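Local coordinates for CBS domain-containing protein CBSX1, chloroplastic (Arabidopsis thaliana, PDB 4GQV), which probably binds adenosine nucleotides through its paired CBS domains and is thought to regulate thioredoxins in the chloroplast, at residues A[17-22]-A[42-47]; A[109-114]-A[134-139]; A[37-42]-A[54-59]. One frame throughout, in Å; residues are numbered along the deposited sequence.

Contact 1 (A[17-22]-A[42-47]); sequences LHVVKP and PVIDED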
# COMPACT_ATOMS: atom_id res chain seq x y z
N LEU A 17 -8.36 10.74 -7.44
CA LEU A 17 -6.93 10.84 -7.16
C LEU A 17 -6.62 11.53 -5.84
O LEU A 17 -7.46 12.26 -5.30
CB LEU A 17 -6.20 11.58 -8.29
CG LEU A 17 -5.58 10.76 -9.41
CD1 LEU A 17 -4.73 11.65 -10.29
CD2 LEU A 17 -4.76 9.62 -8.85
N HIS A 18 -5.42 11.30 -5.32
CA HIS A 18 -4.86 12.12 -4.26
C HIS A 18 -3.48 12.60 -4.69
O HIS A 18 -2.60 11.80 -4.96
CB HIS A 18 -4.81 11.38 -2.91
CG HIS A 18 -6.15 10.91 -2.43
ND1 HIS A 18 -6.44 9.58 -2.20
CD2 HIS A 18 -7.29 11.59 -2.18
CE1 HIS A 18 -7.70 9.46 -1.83
NE2 HIS A 18 -8.24 10.67 -1.81
N VAL A 19 -3.32 13.92 -4.77
CA VAL A 19 -2.12 14.55 -5.26
C VAL A 19 -1.56 15.48 -4.20
O VAL A 19 -2.24 15.79 -3.22
CB VAL A 19 -2.42 15.38 -6.52
CG1 VAL A 19 -2.81 14.49 -7.67
CG2 VAL A 19 -3.52 16.38 -6.24
N VAL A 20 -0.33 15.93 -4.39
CA VAL A 20 0.18 17.00 -3.55
C VAL A 20 0.95 17.92 -4.45
O VAL A 20 1.18 17.60 -5.60
CB VAL A 20 1.12 16.50 -2.38
CG1 VAL A 20 0.35 15.76 -1.30
CG2 VAL A 20 2.31 15.69 -2.88
N LYS A 21 1.39 19.06 -3.94
CA LYS A 21 2.22 19.95 -4.74
C LYS A 21 3.56 19.99 -4.07
O LYS A 21 3.67 19.54 -2.93
CB LYS A 21 1.60 21.34 -4.81
CG LYS A 21 0.22 21.35 -5.41
CD LYS A 21 0.13 22.30 -6.58
CE LYS A 21 -1.32 22.43 -7.02
NZ LYS A 21 -2.20 22.75 -5.86
N PRO A 22 4.58 20.53 -4.75
CA PRO A 22 5.86 20.70 -4.04
C PRO A 22 5.75 21.70 -2.86
O PRO A 22 6.64 21.71 -2.00
CB PRO A 22 6.79 21.26 -5.11
CG PRO A 22 6.11 21.03 -6.42
CD PRO A 22 4.65 21.01 -6.14
N PRO A 42 1.39 11.11 -6.36
CA PRO A 42 1.92 11.98 -7.41
C PRO A 42 1.95 13.44 -6.92
O PRO A 42 1.17 13.88 -6.05
CB PRO A 42 0.91 11.81 -8.56
CG PRO A 42 -0.35 11.56 -7.87
CD PRO A 42 0.00 10.71 -6.65
N VAL A 43 2.89 14.17 -7.49
CA VAL A 43 3.20 15.53 -7.11
C VAL A 43 3.09 16.38 -8.37
O VAL A 43 3.85 16.17 -9.32
CB VAL A 43 4.64 15.68 -6.56
CG1 VAL A 43 4.83 17.09 -5.95
CG2 VAL A 43 4.95 14.59 -5.53
N ILE A 44 2.14 17.32 -8.34
CA ILE A 44 1.84 18.19 -9.47
C ILE A 44 2.23 19.64 -9.23
O ILE A 44 2.25 20.09 -8.08
CB ILE A 44 0.33 18.15 -9.83
CG1 ILE A 44 -0.52 18.52 -8.62
CG2 ILE A 44 -0.09 16.78 -10.37
CD1 ILE A 44 -2.01 18.40 -8.87
N ASP A 45 2.56 20.37 -10.30
CA ASP A 45 2.73 21.81 -10.18
C ASP A 45 1.36 22.49 -10.33
O ASP A 45 0.34 21.81 -10.26
CB ASP A 45 3.84 22.38 -11.09
CG ASP A 45 3.45 22.45 -12.57
OD1 ASP A 45 4.35 22.85 -13.34
OD2 ASP A 45 2.31 22.13 -12.97
N GLU A 46 1.32 23.81 -10.49
CA GLU A 46 0.03 24.52 -10.52
C GLU A 46 -0.73 24.23 -11.79
O GLU A 46 -1.96 24.32 -11.83
CB GLU A 46 0.23 26.03 -10.35
CG GLU A 46 1.10 26.43 -9.18
CD GLU A 46 0.57 25.91 -7.86
OE1 GLU A 46 -0.66 25.76 -7.74
OE2 GLU A 46 1.40 25.65 -6.95
N ASP A 47 0.00 23.86 -12.83
CA ASP A 47 -0.58 23.56 -14.13
C ASP A 47 -1.04 22.12 -14.21
O ASP A 47 -1.37 21.63 -15.28
CB ASP A 47 0.45 23.87 -15.23
CG ASP A 47 0.79 25.36 -15.32
OD1 ASP A 47 1.97 25.72 -15.15
OD2 ASP A 47 -0.13 26.17 -15.57
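Ile44 tucks CG1 between its own backbone N and carbonyl carbon (chi1 56°), and Val19 does the same with CG2, bringing the end of the isoleucine against the valine: Ile44 CD1 lies 3.6 Å from Val19 CG2. In the first CBS domain this joins the loop 17-22, which precedes helix 26-36, to strand 40-44. The other branch of Val19 crosses the Pro42 ring at about a right angle, CG1 to CG 3.8 Å. Next to these contacts a single backbone bridge pairs Val20 with Val43. Val20 N gives a hydrogen bond to Pro42 O at 3.0 Å, and Val20 O takes one from Ile44 N at 2.9 Å, so both backbone polar atoms of Val20 are used. Val20 CG2 and Val43 CG2 meet on the side packed by Val101, while Leu142 covers Leu17, Pro42 and Ile44.

Farther along, Ile44 O meets carbon atoms from 17-22: Lys21 CA gives it a CA-H...O contact, and Pro22 CD stands 3.2 Å from it. The bent Lys21 chain passes this oxygen with CD and crosses Glu46 at about a right angle; the salt bridge from Lys21 NZ to Glu46 OE1 is long, at 3.9 Å, and probably weak. Past the strand an Asx turn bends the chain. Asp45 OD2 accepts from Lys49 N and also from Asp47 N at 2.9 Å, the latter arriving from above the carboxylate, 55° out of its plane.

Contact 2 (A[109-114]-A[134-139]); sequences PLVVEE and PVVDSD
Val111 spreads its two methyl groups along strand 134-136, CG1 reaching Val136 CG2 at 3.7 Å and CG2 reaching Pro134 CG at 3.9 Å, each crossing at about a right angle. This is the tight part of the contact, where the loop between strand 106-107 and helix 118-127, in the second CBS domain, docks on the strand. Val112 forms the bridge with Val135: its N bonds to Pro134 O and its O accepts from Val136 N, both at 3.0 Å. Val135 CG1, held anti to its backbone N (chi1 -168°), packs against the Glu113–Glu114 peptide, 3.4 Å from Glu113 C. Leu50 of the first CBS domain packs on Val111, Pro134 and Val136, while Val7 and Met11 cover Val135 from the N-terminal end of the chain.

Toward solvent the fit is slacker. Glu113 bends at chi2 to bring OE1 within 3.6 Å of Val136 O, two acceptors with no bond between them. Glu114 lays only its CG on Val135 CG1. Asp137 turns away from 109-114 and uses OD1 for Lys141 N and, weakly, for Asp139 N. Glu114 OE1 and Asp137 OD2 remain 6.0 Å apart, so any repulsion between these like charges should be mild. With acidic groups on this solvent side and no salt bridge across it, the segments are held by two backbone hydrogen bonds and the packing of valines and prolines.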
# COMPACT_ATOMS: atom_id res chain seq x y z
N PRO A 109 9.54 10.52 -12.77
CA PRO A 109 9.43 9.06 -12.72
C PRO A 109 8.93 8.45 -14.03
O PRO A 109 8.47 9.17 -14.92
CB PRO A 109 8.38 8.86 -11.65
CG PRO A 109 7.47 10.01 -11.83
CD PRO A 109 8.30 11.17 -12.30
N LEU A 110 9.02 7.13 -14.13
CA LEU A 110 8.49 6.38 -15.26
C LEU A 110 6.99 6.62 -15.41
O LEU A 110 6.23 6.60 -14.43
CB LEU A 110 8.78 4.89 -15.07
CG LEU A 110 8.43 3.87 -16.14
CD1 LEU A 110 9.18 4.13 -17.45
CD2 LEU A 110 8.78 2.50 -15.60
N VAL A 111 6.57 6.87 -16.64
CA VAL A 111 5.27 7.45 -16.91
C VAL A 111 4.56 6.67 -18.02
O VAL A 111 5.21 6.20 -18.96
CB VAL A 111 5.47 8.95 -17.29
CG1 VAL A 111 4.43 9.46 -18.25
CG2 VAL A 111 5.55 9.80 -16.04
N VAL A 112 3.24 6.51 -17.91
CA VAL A 112 2.47 6.02 -19.06
C VAL A 112 1.40 6.99 -19.56
O VAL A 112 1.13 8.04 -18.95
CB VAL A 112 1.82 4.64 -18.80
CG1 VAL A 112 2.89 3.58 -18.51
CG2 VAL A 112 0.80 4.74 -17.66
N GLU A 113 0.80 6.63 -20.70
CA GLU A 113 -0.28 7.42 -21.30
C GLU A 113 -1.62 6.72 -21.13
O GLU A 113 -1.68 5.59 -20.67
CB GLU A 113 -0.01 7.64 -22.80
CG GLU A 113 1.46 7.87 -23.15
CD GLU A 113 1.86 9.32 -23.00
OE1 GLU A 113 1.06 10.20 -23.38
OE2 GLU A 113 2.98 9.59 -22.50
N GLU A 114 -2.70 7.39 -21.53
CA GLU A 114 -4.04 6.78 -21.43
C GLU A 114 -4.27 5.74 -22.52
O GLU A 114 -4.83 4.67 -22.26
CB GLU A 114 -5.12 7.85 -21.50
CG GLU A 114 -5.68 8.22 -20.15
CD GLU A 114 -6.74 9.28 -20.23
OE1 GLU A 114 -6.37 10.47 -20.36
OE2 GLU A 114 -7.94 8.93 -20.16
N PRO A 134 2.13 6.79 -12.89
CA PRO A 134 1.28 7.93 -13.25
C PRO A 134 0.91 7.90 -14.73
O PRO A 134 1.70 7.48 -15.58
CB PRO A 134 2.16 9.14 -12.92
CG PRO A 134 3.56 8.63 -12.87
CD PRO A 134 3.49 7.18 -12.49
N VAL A 135 -0.31 8.35 -15.02
CA VAL A 135 -0.80 8.48 -16.37
C VAL A 135 -0.94 9.94 -16.68
O VAL A 135 -1.58 10.69 -15.93
CB VAL A 135 -2.18 7.84 -16.54
CG1 VAL A 135 -2.52 7.73 -18.05
CG2 VAL A 135 -2.24 6.46 -15.83
N VAL A 136 -0.32 10.38 -17.76
CA VAL A 136 -0.37 11.78 -18.14
C VAL A 136 -0.80 11.92 -19.61
O VAL A 136 -0.76 10.96 -20.38
CB VAL A 136 0.99 12.44 -17.99
CG1 VAL A 136 1.62 12.14 -16.63
CG2 VAL A 136 1.91 11.99 -19.10
N ASP A 137 -1.19 13.12 -20.01
CA ASP A 137 -1.56 13.34 -21.39
C ASP A 137 -0.48 14.00 -22.24
O ASP A 137 0.64 14.25 -21.79
CB ASP A 137 -2.87 14.13 -21.50
CG ASP A 137 -2.81 15.48 -20.80
OD1 ASP A 137 -1.74 16.13 -20.82
OD2 ASP A 137 -3.85 15.89 -20.25
N SER A 138 -0.88 14.26 -23.48
CA SER A 138 -0.11 14.96 -24.49
C SER A 138 0.61 16.19 -23.96
O SER A 138 1.75 16.46 -24.33
CB SER A 138 -1.08 15.37 -25.61
OG SER A 138 -2.41 14.94 -25.33
N ASP A 139 -0.06 16.94 -23.10
CA ASP A 139 0.55 18.14 -22.54
C ASP A 139 1.28 17.89 -21.23
O ASP A 139 1.58 18.82 -20.48
CB ASP A 139 -0.47 19.27 -22.37
CG ASP A 139 -0.64 20.07 -23.63
OD1 ASP A 139 0.21 20.94 -23.90
OD2 ASP A 139 -1.63 19.81 -24.36

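Contact 3 (A[37-42]-A[54-59]); sequences RITGFP and VSDYDL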
# COMPACT_ATOMS: atom_id res chain seq x y z
N ARG A 37 -5.25 6.50 3.56
CA ARG A 37 -4.63 5.18 3.57
C ARG A 37 -3.76 4.88 2.35
O ARG A 37 -3.79 3.79 1.79
CB ARG A 37 -5.69 4.09 3.75
CG ARG A 37 -5.20 2.91 4.57
CD ARG A 37 -6.07 1.68 4.38
NE ARG A 37 -5.47 0.50 5.01
CZ ARG A 37 -5.78 -0.76 4.69
NH1 ARG A 37 -6.68 -1.00 3.75
NH2 ARG A 37 -5.18 -1.77 5.31
N ILE A 38 -2.97 5.87 1.94
CA ILE A 38 -2.02 5.69 0.85
C ILE A 38 -0.58 5.68 1.35
O ILE A 38 -0.31 6.08 2.49
CB ILE A 38 -2.19 6.76 -0.24
CG1 ILE A 38 -3.03 7.93 0.29
CG2 ILE A 38 -2.86 6.16 -1.46
CD1 ILE A 38 -3.50 8.86 -0.80
N THR A 39 0.35 5.22 0.52
CA THR A 39 1.76 5.23 0.91
C THR A 39 2.56 6.16 0.03
O THR A 39 3.78 6.06 -0.07
CB THR A 39 2.37 3.82 0.89
OG1 THR A 39 2.33 3.31 -0.44
CG2 THR A 39 1.61 2.89 1.83
N GLY A 40 1.87 7.08 -0.63
CA GLY A 40 2.52 8.01 -1.52
C GLY A 40 1.53 8.74 -2.40
O GLY A 40 0.35 8.40 -2.42
N PHE A 41 2.00 9.76 -3.11
CA PHE A 41 1.16 10.49 -4.05
C PHE A 41 2.03 10.88 -5.22
O PHE A 41 3.25 10.99 -5.07
CB PHE A 41 0.62 11.82 -3.47
CG PHE A 41 0.50 11.88 -1.98
CD1 PHE A 41 -0.75 11.92 -1.39
CD2 PHE A 41 1.62 11.95 -1.17
CE1 PHE A 41 -0.89 11.99 -0.01
CE2 PHE A 41 1.48 12.01 0.22
CZ PHE A 41 0.23 12.05 0.79
N PRO A 42 1.39 11.11 -6.36
CA PRO A 42 1.92 11.98 -7.41
C PRO A 42 1.95 13.44 -6.92
O PRO A 42 1.17 13.88 -6.05
CB PRO A 42 0.91 11.81 -8.56
CG PRO A 42 -0.35 11.56 -7.87
CD PRO A 42 0.00 10.71 -6.65
N VAL A 54 6.08 10.98 -4.47
CA VAL A 54 6.56 11.05 -3.12
C VAL A 54 5.93 9.96 -2.27
O VAL A 54 4.78 9.62 -2.47
CB VAL A 54 6.37 12.45 -2.49
CG1 VAL A 54 4.96 12.62 -1.94
CG2 VAL A 54 7.41 12.67 -1.41
N SER A 55 6.73 9.39 -1.37
CA SER A 55 6.25 8.26 -0.56
C SER A 55 6.55 8.46 0.93
O SER A 55 7.36 9.31 1.31
CB SER A 55 6.88 6.96 -1.05
OG SER A 55 8.29 7.06 -0.96
N ASP A 56 5.90 7.66 1.77
CA ASP A 56 6.13 7.68 3.21
C ASP A 56 7.62 7.57 3.59
O ASP A 56 8.11 8.31 4.43
CB ASP A 56 5.30 6.62 3.91
CG ASP A 56 5.64 5.20 3.46
OD1 ASP A 56 6.59 5.00 2.66
OD2 ASP A 56 4.95 4.27 3.94
N TYR A 57 8.34 6.67 2.92
CA TYR A 57 9.79 6.54 3.09
C TYR A 57 10.53 7.87 2.85
O TYR A 57 11.49 8.19 3.55
CB TYR A 57 10.34 5.45 2.15
CG TYR A 57 11.85 5.33 2.10
CD1 TYR A 57 12.53 4.46 2.95
CD2 TYR A 57 12.60 6.07 1.18
CE1 TYR A 57 13.92 4.34 2.89
CE2 TYR A 57 13.99 5.96 1.13
CZ TYR A 57 14.64 5.09 1.98
OH TYR A 57 16.02 4.98 1.92
N ASP A 58 10.07 8.62 1.85
CA ASP A 58 10.66 9.92 1.55
C ASP A 58 10.27 10.94 2.61
O ASP A 58 11.11 11.71 3.07
CB ASP A 58 10.20 10.41 0.18
CG ASP A 58 10.63 9.50 -0.93
OD1 ASP A 58 11.81 9.57 -1.30
OD2 ASP A 58 9.79 8.70 -1.41
N LEU A 59 9.00 10.92 2.99
CA LEU A 59 8.47 11.84 3.99
C LEU A 59 9.19 11.71 5.33
O LEU A 59 9.57 12.72 5.93
CB LEU A 59 6.97 11.62 4.17
CG LEU A 59 6.04 12.52 3.35
CD1 LEU A 59 6.78 13.09 2.15
CD2 LEU A 59 4.80 11.77 2.92
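Phe41 and Val54 form the hydrogen-bonded pair of an antiparallel hairpin, exchanging two backbone bonds: Phe41 N to Val54 O and Val54 N to Phe41 O, each 2.9 Å. The next pair, Gly40 with Ser55, is non-hydrogen-bonded and unusually close, 3.9 Å from CA to CA. A third bond, from Asp56 N to Thr39 O at 3.2 Å, fastens the first turn of helix 56-59 to the strand entrance; its donor sits well above the carbonyl plane, 56° out of it. The same Thr39 O accepts from Arg132, so two N-H groups share this oxygen.

Apolar contact lies on the face carrying Phe41 and Val54. The two side chains run side by side, and Val54 sets CG1 between its backbone N and carbonyl carbon (chi1 83°), where it meets the ring edge at CD2, 3.5 Å away. Leu59 CD2 approaches the same edge more loosely, 4.3 Å from Phe41 CE2. Ala29, Leu32 and Leu33 of helix 26-36 enclose the ring further.

Charge enters through Asp56. Its carboxylate lies alongside Thr39, and OD2 makes a salt bridge with Arg131 of the second subunit, tying the helix start to the dimer interface.

Ser55 holds the N-cap position, and its carbonyl O accepts from Leu59 N at 2.8 Å. The Ser55–Asp58 sequence fits the Ser/Thr-x-x-Asp signature that contacts the ribose of adenosine nucleotides in related CBS domains, and the strand–strand–helix passage is the second half of the CBS fold.

In the fold
Contacts 1 and 2 are equivalent joints in the two CBS domains: each docks an irregular segment on a strand that carries a Pro-Val pair, by a single valine–valine bridge, and each is partly buried. Their solvent-facing parts differ, since 17-22 offers a lysine to a glutamate whereas 109-114 brings only acidic charged side chains. Contact 3 is more buried and belongs to the same domain as contact 1. Both use strand 40-44 and share Pro42, and they touch where Val20 CG1 packs on Phe41. Contact 3 is also the one that reaches the second subunit, by packing and by the salt bridge of Asp56. It and contact 2 lie on opposite sides of the chain's centre, about 19 Å apart between centres.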